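Local structure of phosphotriesterase homology protein (Escherichia coli, 1BF6) at residues Y7-E12 with M238-I243; V77-Y82 with I121-G126; E99-M104 with F140-L145. The protein hydrolyses phosphorylated glyceryl acetates, and also aromatic acetates and propionates, as a monomeric zinc enzyme of the phosphotriesterase family with two metal ions per subunit. All coordinates share one frame; numbering follows the deposited sequence.

Contact 1: residues Y7-E12 with M238-I243. With ZN (zinc ion), chain C.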
ATOM      1  N   TYR A   7      13.933   0.731  -7.259  1.00  8.71           N
ATOM      2  CA  TYR A   7      12.507   1.031  -7.303  1.00  8.51           C
ATOM      3  C   TYR A   7      11.758   0.442  -6.104  1.00  7.14           C
ATOM      4  O   TYR A   7      12.197  -0.544  -5.499  1.00  8.54           O
ATOM      5  CB  TYR A   7      11.883   0.473  -8.581  1.00  9.86           C
ATOM      6  CG  TYR A   7      12.351   1.130  -9.866  1.00 10.88           C
ATOM      7  CD1 TYR A   7      12.619   2.503  -9.921  1.00 10.53           C
ATOM      8  CD2 TYR A   7      12.448   0.394 -11.044  1.00 11.20           C
ATOM      9  CE1 TYR A   7      12.961   3.120 -11.117  1.00 12.68           C
ATOM     10  CE2 TYR A   7      12.789   0.998 -12.241  1.00 12.19           C
ATOM     11  CZ  TYR A   7      13.042   2.359 -12.274  1.00 12.04           C
ATOM     12  OH  TYR A   7      13.379   2.960 -13.459  1.00 13.54           O
ATOM     13  N   THR A   8      10.603   1.029  -5.810  1.00  7.89           N
ATOM     14  CA  THR A   8       9.766   0.589  -4.700  1.00  6.63           C
ATOM     15  C   THR A   8       8.307   0.457  -5.142  1.00  5.80           C
ATOM     16  O   THR A   8       7.750   1.376  -5.759  1.00  6.35           O
ATOM     17  CB  THR A   8       9.826   1.617  -3.512  1.00  6.10           C
ATOM     18  OG1 THR A   8      11.158   1.698  -2.999  0.50  2.00           O
ATOM     19  CG2 THR A   8       8.865   1.209  -2.390  0.50  2.38           C
ATOM     20  N   LEU A   9       7.706  -0.707  -4.872  1.00  7.90           N
ATOM     21  CA  LEU A   9       6.285  -0.942  -5.165  1.00  6.08           C
ATOM     22  C   LEU A   9       5.637  -0.523  -3.836  1.00  6.20           C
ATOM     23  O   LEU A   9       5.835  -1.169  -2.815  1.00  7.18           O
ATOM     24  CB  LEU A   9       6.024  -2.420  -5.475  1.00 10.31           C
ATOM     25  CG  LEU A   9       6.058  -2.807  -6.965  1.00 13.40           C
ATOM     26  CD1 LEU A   9       7.341  -2.349  -7.629  1.00 14.67           C
ATOM     27  CD2 LEU A   9       5.865  -4.309  -7.116  1.00 14.28           C
ATOM     28  N   ALA A  10       4.898   0.579  -3.878  1.00  4.88           N
ATOM     29  CA  ALA A  10       4.294   1.194  -2.691  1.00  6.87           C
ATOM     30  C   ALA A  10       3.142   0.488  -1.979  1.00  9.24           C
ATOM     31  O   ALA A  10       2.794   0.871  -0.860  1.00  6.07           O
ATOM     32  CB  ALA A  10       3.881   2.628  -3.027  1.00  4.37           C
ATOM     33  N   HIS A  11       2.562  -0.536  -2.601  1.00  8.67           N
ATOM     34  CA  HIS A  11       1.413  -1.226  -2.000  1.00  8.90           C
ATOM     35  C   HIS A  11       1.234  -2.622  -2.568  1.00  8.36           C
ATOM     36  O   HIS A  11       0.623  -2.792  -3.622  1.00  9.14           O
ATOM     37  CB  HIS A  11       0.143  -0.424  -2.264  1.00  7.10           C
ATOM     38  CG  HIS A  11      -1.057  -0.937  -1.527  1.00 12.56           C
ATOM     39  ND1 HIS A  11      -1.732  -0.212  -0.563  1.00  9.52           N
ATOM     40  CD2 HIS A  11      -1.695  -2.134  -1.609  1.00  7.70           C
ATOM     41  CE1 HIS A  11      -2.734  -0.959  -0.098  1.00  9.97           C
ATOM     42  NE2 HIS A  11      -2.750  -2.128  -0.700  1.00 10.84           N
ATOM     43  N   GLU A  12       1.725  -3.612  -1.839  1.00  9.29           N
ATOM     44  CA  GLU A  12       1.642  -4.998  -2.268  1.00  9.51           C
ATOM     45  C   GLU A  12       1.357  -5.948  -1.117  1.00 11.77           C
ATOM     46  O   GLU A  12       1.423  -5.579   0.060  1.00 11.22           O
ATOM     47  CB  GLU A  12       2.976  -5.431  -2.888  1.00  8.74           C
ATOM     48  CG  GLU A  12       3.402  -4.646  -4.116  1.00 10.22           C
ATOM     49  CD  GLU A  12       2.401  -4.723  -5.243  1.00  9.02           C
ATOM     50  OE1 GLU A  12       1.640  -5.713  -5.327  1.00  8.68           O
ATOM     51  OE2 GLU A  12       2.370  -3.785  -6.057  1.00 10.44           O
ATOM     52  N   MET A 238       2.804   7.852  -6.079  1.00  3.64           N
ATOM     53  CA  MET A 238       3.504   6.581  -5.977  1.00  4.44           C
ATOM     54  C   MET A 238       2.663   5.506  -6.691  1.00  5.97           C
ATOM     55  O   MET A 238       1.456   5.699  -6.910  1.00  6.50           O
ATOM     56  CB  MET A 238       3.857   6.234  -4.535  1.00  7.02           C
ATOM     57  CG  MET A 238       4.884   7.220  -3.961  1.00  6.69           C
ATOM     58  SD  MET A 238       5.634   6.732  -2.414  1.00  9.64           S
ATOM     59  CE  MET A 238       4.255   6.974  -1.294  1.00 10.29           C
ATOM     60  N   LEU A 239       3.308   4.400  -7.067  1.00  5.26           N
ATOM     61  CA  LEU A 239       2.661   3.347  -7.856  1.00  5.75           C
ATOM     62  C   LEU A 239       2.797   1.933  -7.323  1.00  4.95           C
ATOM     63  O   LEU A 239       3.753   1.613  -6.618  1.00  4.80           O
ATOM     64  CB  LEU A 239       3.264   3.355  -9.279  1.00  7.32           C
ATOM     65  CG  LEU A 239       3.407   4.686 -10.036  1.00  7.80           C
ATOM     66  CD1 LEU A 239       4.206   4.456 -11.324  1.00  9.66           C
ATOM     67  CD2 LEU A 239       2.063   5.285 -10.358  1.00  7.21           C
ATOM     68  N   SER A 240       1.846   1.076  -7.723  1.00  4.82           N
ATOM     69  CA  SER A 240       1.846  -0.339  -7.354  1.00  6.13           C
ATOM     70  C   SER A 240       0.749  -1.147  -8.081  1.00  4.31           C
ATOM     71  O   SER A 240      -0.039  -0.589  -8.847  1.00  5.53           O
ATOM     72  CB  SER A 240       1.730  -0.522  -5.831  1.00  2.59           C
ATOM     73  OG  SER A 240       2.843  -1.258  -5.335  1.00  3.80           O
ATOM     74  N   MET A 241       0.723  -2.454  -7.820  1.00  8.52           N
ATOM     75  CA  MET A 241      -0.236  -3.395  -8.422  1.00  9.39           C
ATOM     76  C   MET A 241      -1.295  -3.898  -7.422  1.00 10.14           C
ATOM     77  O   MET A 241      -2.383  -4.350  -7.812  1.00  7.73           O
ATOM     78  CB  MET A 241       0.520  -4.630  -8.941  1.00 10.60           C
ATOM     79  CG  MET A 241       1.662  -4.350  -9.918  1.00 12.80           C
ATOM     80  SD  MET A 241       1.053  -3.637 -11.411  1.00 15.61           S
ATOM     81  CE  MET A 241       0.144  -5.031 -12.069  1.00 15.37           C
ATOM     82  N   ASP A 242      -0.956  -3.844  -6.133  1.00  9.06           N
ATOM     83  CA  ASP A 242      -1.825  -4.350  -5.067  1.00  8.85           C
ATOM     84  C   ASP A 242      -2.223  -5.815  -5.347  1.00  9.57           C
ATOM     85  O   ASP A 242      -3.424  -6.137  -5.391  1.00  9.82           O
ATOM     86  CB  ASP A 242      -3.080  -3.486  -4.898  1.00  5.65           C
ATOM     87  CG  ASP A 242      -3.904  -3.879  -3.678  1.00  5.73           C
ATOM     88  OD1 ASP A 242      -3.360  -4.561  -2.779  1.00  2.79           O
ATOM     89  OD2 ASP A 242      -5.087  -3.527  -3.637  1.00  9.13           O
ATOM     90  N   ILE A 243      -1.222  -6.668  -5.598  1.00  9.67           N
ATOM     91  CA  ILE A 243      -1.454  -8.100  -5.845  1.00 10.95           C
ATOM     92  C   ILE A 243      -2.063  -8.680  -4.556  1.00 11.55           C
ATOM     93  O   ILE A 243      -1.551  -8.432  -3.454  1.00 10.65           O
ATOM     94  CB  ILE A 243      -0.140  -8.851  -6.190  1.00 10.72           C
ATOM     95  CG1 ILE A 243       0.434  -8.348  -7.524  1.00 14.41           C
ATOM     96  CG2 ILE A 243      -0.368 -10.351  -6.226  1.00  9.31           C
ATOM     97  CD1 ILE A 243      -0.514  -8.475  -8.698  1.00 13.96           C
TER
HETATM   98 ZN    ZN C   1      -3.915  -4.073  -0.479  1.00 12.00          ZN
HETATM   99  O   HOH W   1       6.112   4.033  -6.197  1.00 11.14           O

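Contact 2: residues V77-Y82 with I121-G126. With ZN (zinc ion), chain C; ZN (zinc ion), chain D.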
ATOM      1  N   VAL A  77       9.120  -4.092   3.523  1.00  9.54           N
ATOM      2  CA  VAL A  77       8.722  -3.271   4.657  1.00 10.88           C
ATOM      3  C   VAL A  77       7.350  -3.763   5.114  1.00 10.29           C
ATOM      4  O   VAL A  77       6.370  -3.646   4.378  1.00  9.24           O
ATOM      5  CB  VAL A  77       8.626  -1.772   4.292  1.00 11.68           C
ATOM      6  CG1 VAL A  77       8.118  -0.966   5.499  1.00 10.30           C
ATOM      7  CG2 VAL A  77       9.998  -1.256   3.824  1.00 11.52           C
ATOM      8  N   ALA A  78       7.308  -4.347   6.311  1.00  9.22           N
ATOM      9  CA  ALA A  78       6.075  -4.860   6.909  1.00 10.53           C
ATOM     10  C   ALA A  78       5.213  -3.749   7.533  1.00 10.62           C
ATOM     11  O   ALA A  78       5.702  -2.648   7.794  1.00 10.64           O
ATOM     12  CB  ALA A  78       6.417  -5.927   7.947  1.00  8.82           C
ATOM     13  N   CYS A  79       3.929  -4.030   7.759  1.00  9.32           N
ATOM     14  CA  CYS A  79       3.030  -3.029   8.344  1.00  7.81           C
ATOM     15  C   CYS A  79       2.308  -3.479   9.619  1.00  8.05           C
ATOM     16  O   CYS A  79       2.393  -4.641  10.036  1.00  6.86           O
ATOM     17  CB  CYS A  79       1.975  -2.603   7.322  1.00  9.30           C
ATOM     18  SG  CYS A  79       0.702  -3.867   6.958  1.00  8.19           S
ATOM     19  N   THR A  80       1.631  -2.522  10.247  1.00  9.35           N
ATOM     20  CA  THR A  80       0.827  -2.770  11.450  1.00  8.47           C
ATOM     21  C   THR A  80      -0.452  -1.947  11.331  1.00  7.46           C
ATOM     22  O   THR A  80      -0.433  -0.824  10.813  1.00  5.91           O
ATOM     23  CB  THR A  80       1.561  -2.382  12.783  1.00 10.80           C
ATOM     24  OG1 THR A  80       0.677  -2.644  13.886  1.00  8.62           O
ATOM     25  CG2 THR A  80       1.946  -0.904  12.808  1.00  5.26           C
ATOM     26  N   GLY A  81      -1.576  -2.514  11.771  1.00  5.98           N
ATOM     27  CA  GLY A  81      -2.828  -1.777  11.712  1.00  6.63           C
ATOM     28  C   GLY A  81      -4.056  -2.667  11.665  1.00  6.75           C
ATOM     29  O   GLY A  81      -3.988  -3.848  12.005  1.00  8.02           O
ATOM     30  N   TYR A  82      -5.185  -2.068  11.315  1.00  7.77           N
ATOM     31  CA  TYR A  82      -6.454  -2.784  11.170  1.00  8.78           C
ATOM     32  C   TYR A  82      -7.036  -2.379   9.816  1.00  9.41           C
ATOM     33  O   TYR A  82      -6.957  -1.212   9.411  1.00  7.70           O
ATOM     34  CB  TYR A  82      -7.408  -2.488  12.335  1.00  8.00           C
ATOM     35  CG  TYR A  82      -7.058  -3.281  13.585  1.00 10.16           C
ATOM     36  CD1 TYR A  82      -6.140  -2.786  14.520  1.00  7.99           C
ATOM     37  CD2 TYR A  82      -7.615  -4.547  13.814  1.00  8.64           C
ATOM     38  CE1 TYR A  82      -5.782  -3.531  15.642  1.00  9.33           C
ATOM     39  CE2 TYR A  82      -7.268  -5.301  14.937  1.00  8.08           C
ATOM     40  CZ  TYR A  82      -6.348  -4.789  15.847  1.00 10.12           C
ATOM     41  OH  TYR A  82      -5.960  -5.553  16.929  1.00 11.22           O
ATOM     42  N   ILE A 121       5.612   0.659   8.882  1.00  6.36           N
ATOM     43  CA  ILE A 121       4.563   1.592   8.475  1.00  6.95           C
ATOM     44  C   ILE A 121       3.233   1.153   9.106  1.00  5.93           C
ATOM     45  O   ILE A 121       3.072  -0.020   9.444  1.00  8.06           O
ATOM     46  CB  ILE A 121       4.437   1.625   6.894  1.00  7.47           C
ATOM     47  CG1 ILE A 121       3.568   2.788   6.420  1.00  9.16           C
ATOM     48  CG2 ILE A 121       3.872   0.301   6.370  1.00  8.37           C
ATOM     49  CD1 ILE A 121       3.692   3.071   4.917  1.00 10.91           C
ATOM     50  N   ILE A 122       2.347   2.114   9.353  1.00  6.99           N
ATOM     51  CA  ILE A 122       1.014   1.853   9.925  1.00  7.79           C
ATOM     52  C   ILE A 122       0.171   1.748   8.670  1.00  6.42           C
ATOM     53  O   ILE A 122      -0.130   2.752   8.011  1.00  6.76           O
ATOM     54  CB  ILE A 122       0.524   3.024  10.796  1.00  7.88           C
ATOM     55  CG1 ILE A 122       1.447   3.195  12.010  1.00  8.59           C
ATOM     56  CG2 ILE A 122      -0.945   2.815  11.186  1.00  5.51           C
ATOM     57  CD1 ILE A 122       1.433   4.585  12.565  1.00  6.91           C
ATOM     58  N   ALA A 123      -0.285   0.540   8.375  1.00  6.94           N
ATOM     59  CA  ALA A 123      -0.979   0.368   7.092  1.00  8.40           C
ATOM     60  C   ALA A 123      -1.704  -0.981   7.014  1.00  9.27           C
ATOM     61  O   ALA A 123      -1.390  -1.794   7.853  1.00  7.72           O
ATOM     62  CB  ALA A 123       0.125   0.279   6.014  1.00  8.19           C
ATOM     63  N   GLU A 124      -2.396  -1.462   5.980  1.00  7.72           N
ATOM     64  CA  GLU A 124      -3.250  -0.659   5.223  1.00  7.79           C
ATOM     65  C   GLU A 124      -4.504  -0.288   6.025  1.00 10.45           C
ATOM     66  O   GLU A 124      -5.177  -1.251   6.412  1.00 10.06           O
ATOM     67  CB  GLU A 124      -3.651  -0.976   3.758  1.00  7.73           C
ATOM     68  CG  GLU A 124      -4.367  -2.336   3.616  1.00  7.70           C
ATOM     69  CD  GLU A 124      -4.694  -2.485   2.080  1.00  6.55           C
ATOM     70  OE1 GLU A 124      -5.401  -1.541   1.880  1.00  9.06           O
ATOM     71  OE2 GLU A 124      -4.132  -3.527   1.825  1.00  4.46           O
ATOM     72  N   ILE A 125      -4.643   0.959   6.460  1.00 10.62           N
ATOM     73  CA  ILE A 125      -5.805   1.303   7.255  1.00 10.69           C
ATOM     74  C   ILE A 125      -6.887   1.837   6.347  1.00 10.56           C
ATOM     75  O   ILE A 125      -6.713   2.843   5.658  1.00 10.44           O
ATOM     76  CB  ILE A 125      -5.434   2.218   8.461  1.00 11.31           C
ATOM     77  CG1 ILE A 125      -4.899   3.562   8.003  1.00 13.44           C
ATOM     78  CG2 ILE A 125      -4.337   1.529   9.313  1.00 12.67           C
ATOM     79  CD1 ILE A 125      -4.692   4.544   9.164  1.00 15.11           C
ATOM     80  N   GLY A 126      -7.993   1.101   6.291  1.00  9.34           N
ATOM     81  CA  GLY A 126      -9.058   1.496   5.399  1.00  8.85           C
ATOM     82  C   GLY A 126     -10.400   1.946   5.921  1.00 10.39           C
ATOM     83  O   GLY A 126     -10.715   1.876   7.115  1.00  8.45           O
TER
HETATM   84 ZN    ZN C   1      -3.915  -4.073  -0.479  1.00 12.00          ZN
HETATM   85 ZN    ZN D 293      -6.471  -1.962   0.005  1.00 15.00          ZN

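Contact 3: residues E99-M104 with F140-L145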
ATOM      1  N   GLU A  99      -5.545   1.182  23.554  1.00  9.20           N
ATOM      2  CA  GLU A  99      -5.020  -0.175  23.451  1.00  8.39           C
ATOM      3  C   GLU A  99      -4.669  -0.477  21.985  1.00  7.94           C
ATOM      4  O   GLU A  99      -3.628  -1.081  21.706  1.00  8.20           O
ATOM      5  CB  GLU A  99      -6.025  -1.188  24.006  1.00  9.87           C
ATOM      6  CG  GLU A  99      -6.102  -1.208  25.544  1.00 11.76           C
ATOM      7  CD  GLU A  99      -7.284  -2.001  26.076  1.00 13.21           C
ATOM      8  OE1 GLU A  99      -8.380  -1.904  25.499  1.00 13.53           O
ATOM      9  OE2 GLU A  99      -7.119  -2.712  27.088  1.00 17.49           O
ATOM     10  N   LEU A 100      -5.513  -0.018  21.059  1.00  7.32           N
ATOM     11  CA  LEU A 100      -5.257  -0.236  19.626  1.00  7.73           C
ATOM     12  C   LEU A 100      -3.934   0.457  19.237  1.00  8.52           C
ATOM     13  O   LEU A 100      -3.069  -0.158  18.608  1.00  4.66           O
ATOM     14  CB  LEU A 100      -6.427   0.267  18.771  1.00  4.82           C
ATOM     15  CG  LEU A 100      -7.781  -0.448  18.965  1.00  4.71           C
ATOM     16  CD1 LEU A 100      -8.840   0.144  18.058  1.00  7.39           C
ATOM     17  CD2 LEU A 100      -7.647  -1.958  18.746  1.00  3.97           C
ATOM     18  N   ALA A 101      -3.753   1.704  19.689  1.00  8.31           N
ATOM     19  CA  ALA A 101      -2.521   2.461  19.421  1.00  7.53           C
ATOM     20  C   ALA A 101      -1.289   1.788  20.025  1.00  8.11           C
ATOM     21  O   ALA A 101      -0.243   1.715  19.386  1.00  7.97           O
ATOM     22  CB  ALA A 101      -2.642   3.886  19.933  1.00  6.78           C
ATOM     23  N   GLN A 102      -1.407   1.285  21.252  1.00  8.30           N
ATOM     24  CA  GLN A 102      -0.287   0.614  21.910  1.00  8.04           C
ATOM     25  C   GLN A 102       0.167  -0.600  21.104  1.00  9.59           C
ATOM     26  O   GLN A 102       1.362  -0.884  21.014  1.00  7.98           O
ATOM     27  CB  GLN A 102      -0.677   0.157  23.318  1.00 12.04           C
ATOM     28  CG  GLN A 102      -0.883   1.275  24.326  1.00 10.80           C
ATOM     29  CD  GLN A 102      -1.424   0.754  25.649  1.00 15.93           C
ATOM     30  OE1 GLN A 102      -2.007  -0.335  25.717  1.00 13.19           O
ATOM     31  NE2 GLN A 102      -1.210   1.517  26.713  1.00 13.22           N
ATOM     32  N   GLU A 103      -0.799  -1.354  20.582  1.00  8.68           N
ATOM     33  CA  GLU A 103      -0.498  -2.537  19.786  1.00  8.18           C
ATOM     34  C   GLU A 103       0.322  -2.147  18.560  1.00  6.16           C
ATOM     35  O   GLU A 103       1.334  -2.776  18.265  1.00  6.35           O
ATOM     36  CB  GLU A 103      -1.793  -3.219  19.330  1.00  7.71           C
ATOM     37  CG  GLU A 103      -1.564  -4.471  18.455  1.00  9.80           C
ATOM     38  CD  GLU A 103      -2.860  -5.060  17.900  1.00  9.17           C
ATOM     39  OE1 GLU A 103      -3.939  -4.495  18.163  1.00  7.24           O
ATOM     40  OE2 GLU A 103      -2.790  -6.078  17.179  1.00 11.09           O
ATOM     41  N   MET A 104      -0.115  -1.102  17.859  1.00  7.83           N
ATOM     42  CA  MET A 104       0.591  -0.644  16.660  1.00  7.70           C
ATOM     43  C   MET A 104       2.005  -0.171  17.007  1.00  8.87           C
ATOM     44  O   MET A 104       2.963  -0.545  16.340  1.00  7.32           O
ATOM     45  CB  MET A 104      -0.212   0.443  15.948  1.00  8.39           C
ATOM     46  CG  MET A 104      -1.511  -0.080  15.318  1.00  8.79           C
ATOM     47  SD  MET A 104      -2.411   1.152  14.394  1.00 15.10           S
ATOM     48  CE  MET A 104      -3.848   1.424  15.373  1.00 17.46           C
ATOM     49  N   PHE A 140      -8.510   4.839  12.708  1.00  6.24           N
ATOM     50  CA  PHE A 140      -7.753   5.972  12.184  1.00  7.27           C
ATOM     51  C   PHE A 140      -7.222   6.873  13.317  1.00  7.84           C
ATOM     52  O   PHE A 140      -6.113   7.407  13.228  1.00  6.13           O
ATOM     53  CB  PHE A 140      -8.589   6.769  11.190  1.00  6.99           C
ATOM     54  CG  PHE A 140      -8.417   6.317   9.759  1.00 10.10           C
ATOM     55  CD1 PHE A 140      -8.949   5.105   9.327  1.00 10.97           C
ATOM     56  CD2 PHE A 140      -7.679   7.083   8.856  1.00 10.02           C
ATOM     57  CE1 PHE A 140      -8.745   4.651   8.013  1.00 12.76           C
ATOM     58  CE2 PHE A 140      -7.472   6.639   7.538  1.00 10.59           C
ATOM     59  CZ  PHE A 140      -8.006   5.419   7.117  1.00  9.79           C
ATOM     60  N   ILE A 141      -7.993   7.026  14.393  1.00  7.52           N
ATOM     61  CA  ILE A 141      -7.524   7.841  15.522  1.00  6.95           C
ATOM     62  C   ILE A 141      -6.348   7.135  16.207  1.00  6.65           C
ATOM     63  O   ILE A 141      -5.346   7.769  16.554  1.00  7.00           O
ATOM     64  CB  ILE A 141      -8.665   8.160  16.518  1.00  6.42           C
ATOM     65  CG1 ILE A 141      -9.675   9.067  15.830  1.00  6.79           C
ATOM     66  CG2 ILE A 141      -8.099   8.853  17.776  1.00  7.14           C
ATOM     67  CD1 ILE A 141     -11.004   9.187  16.525  1.00  7.11           C
ATOM     68  N   ALA A 142      -6.448   5.812  16.350  1.00  6.38           N
ATOM     69  CA  ALA A 142      -5.388   5.018  16.947  1.00  5.18           C
ATOM     70  C   ALA A 142      -4.131   5.128  16.081  1.00  6.20           C
ATOM     71  O   ALA A 142      -3.025   5.207  16.601  1.00  5.32           O
ATOM     72  CB  ALA A 142      -5.819   3.559  17.062  1.00  7.52           C
ATOM     73  N   ALA A 143      -4.319   5.125  14.762  1.00  5.13           N
ATOM     74  CA  ALA A 143      -3.201   5.229  13.822  1.00  6.02           C
ATOM     75  C   ALA A 143      -2.497   6.576  14.035  1.00  4.86           C
ATOM     76  O   ALA A 143      -1.272   6.627  14.128  1.00  5.10           O
ATOM     77  CB  ALA A 143      -3.706   5.097  12.379  1.00  5.08           C
ATOM     78  N   ALA A 144      -3.295   7.634  14.180  1.00  7.48           N
ATOM     79  CA  ALA A 144      -2.795   8.980  14.421  1.00  8.43           C
ATOM     80  C   ALA A 144      -1.953   8.950  15.698  1.00  9.83           C
ATOM     81  O   ALA A 144      -0.800   9.372  15.689  1.00 11.22           O
ATOM     82  CB  ALA A 144      -3.949   9.941  14.554  1.00  6.74           C
ATOM     83  N   LEU A 145      -2.495   8.372  16.774  1.00  9.86           N
ATOM     84  CA  LEU A 145      -1.767   8.282  18.044  1.00  9.15           C
ATOM     85  C   LEU A 145      -0.450   7.531  17.906  1.00  9.14           C
ATOM     86  O   LEU A 145       0.575   7.966  18.441  1.00  7.09           O
ATOM     87  CB  LEU A 145      -2.625   7.609  19.121  1.00 10.63           C
ATOM     88  CG  LEU A 145      -3.927   8.347  19.442  1.00 13.23           C
ATOM     89  CD1 LEU A 145      -4.694   7.613  20.554  1.00 13.20           C
ATOM     90  CD2 LEU A 145      -3.614   9.797  19.842  1.00 12.55           C
TER

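Contact 1: residues Y7-E12 with M238-I243
The carboxylate of Glu12 reaches over to the loop after strand 238-239 and accepts hydrogen bonds from the backbone N-H groups of Met241 and Ile243. Its chain, bent at chi2 (-59°), sets Glu12 OE2 2.8 Å from Met241 N on the syn side, close to the carboxylate plane, while Glu12 OE1 takes a nearly straight bond from Ile243 N at 3.0 Å. Ser240 OG donates to the anti side of the same Glu12 OE2 over 2.7 Å. In turn Ser240 OG accepts from His11 N at 2.8 Å, so a small serine bridges main chain and buried acid. Upstream, Ala10 N bonds Leu239 O at 3.1 Å, and Ala10 CB packs on Met238 CB at 3.9 Å.

Beyond this network His11 and Asp242 run side by side in the same direction, imidazole and carboxylate planes turned 80° apart, with Asp242 OD1 at the ring edge. Both have CG anti to the backbone N, which carries them to one zinc ion: His11 NE2 binds it at 2.3 Å and Asp242 OD1 at 2.4 Å. His13 and Glu124 complete its protein ligands. Held at both carboxylate oxygens, Glu12 probably steadies the backbone next to His11 and Asp242, consistent with a preorganised metal site.

Contact 2: residues V77-Y82 with I121-G126
Strand 77-80 and strand 122-126 run in parallel register only briefly, their axes diverging by 68° with a closest approach of 4.7 Å. Thr80 pairs with Ile122: Thr80 N donates to Ile121 O at 3.0 Å, in the carbonyl plane, and Thr80 O accepts from Ala123 N at 2.8 Å, the donor 35° out of the plane of the Thr80 carbonyl. Farther on, Tyr82 O receives only a CA-H contact from Ile125, as the chains splay. Gly81 has backbone angles that suit glycine, and its CA lies close against Ile125.

Cys79 CB meets Ile121 CG2 at 3.6 Å and Ala123 CB at 3.7 Å, small groups suited to so close a crossing. Thr80 directs CG2 over Ile121 O, while its OG1, anti to the backbone N (chi1 179°), bonds Glu107 of helix 97-109. Ile122 packs its branched chain against that helix and helix 134-150.

Glu124, preceded by a cis peptide, points away from strand 77-80. Its chain is extended beyond CG and spreads the carboxylate between two metals: Glu124 OE2 is 2.4 Å from the zinc ion shared with His11, His13 and Asp242, and Glu124 OE1 2.2 Å from the zinc ion shared with His157 and His185. A carboxylate bridging two metals within a TIM barrel is characteristic of the family, and here Glu124 supplies it.

Contact 3: residues E99-M104 with F140-L145
This is apolar packing between two helices on the outer layer of the fold, 99-104 belonging to helix 97-109 and 140-145 to helix 134-150. The segment axes approach to 8.1 Å and cross at -50°, a close approach made possible by alanines where the backbones draw together: the CA atoms of Ala101 and Ala142 are nearest in register. Ala142 is the centre of the contact. Its methyl faces the other helix, where Ala142 CB meets Leu100 CB at 3.8 Å and Met104 CE at a tight 3.4 Å.

In a TIM barrel, consecutive helices of this kind cover the parallel strands, and here Met104 and Ala143 also touch Ile122 of strand 122-126, joining the helix pair to the barrel wall beneath. The unbranched, pliable Met104 chain, extended at chi2 (-176°) and turned at chi3 (-111°), can set its terminal methyl against Ala142, with Met104 CE 3.8 Å from Ala143 N.

On the flank of Ala142, Ala101 CB lies 3.6 Å from Ala142 O and 3.8 Å from Leu145 CB. The partly exposed Leu145 forms the outer border of the interface.

Overall arrangement
Along the chain the order is 7-12, 77-82, 99-104, 121-126, 140-145 and 238-243, so contact 1 joins the first barrel strand to strand 237-239 and encloses the other two, whose segments alternate. Contacts 1 and 2 are the two seams between the three-stranded and five-stranded parallel sheets, which together form the barrel. Their centres lie 14 Å apart and both supply ligands to one zinc ion. Contact 3 sits on the outside, its centre about 11 Å from that of contact 2 and 24 Å from contact 1. It adjoins contact 2, Ile125 packing on Phe140 and Ala143, and Tyr82 probably hydrogen-bonding Glu103. The catalytic metals thus lie inside a barrel closed by strands and wrapped by helices.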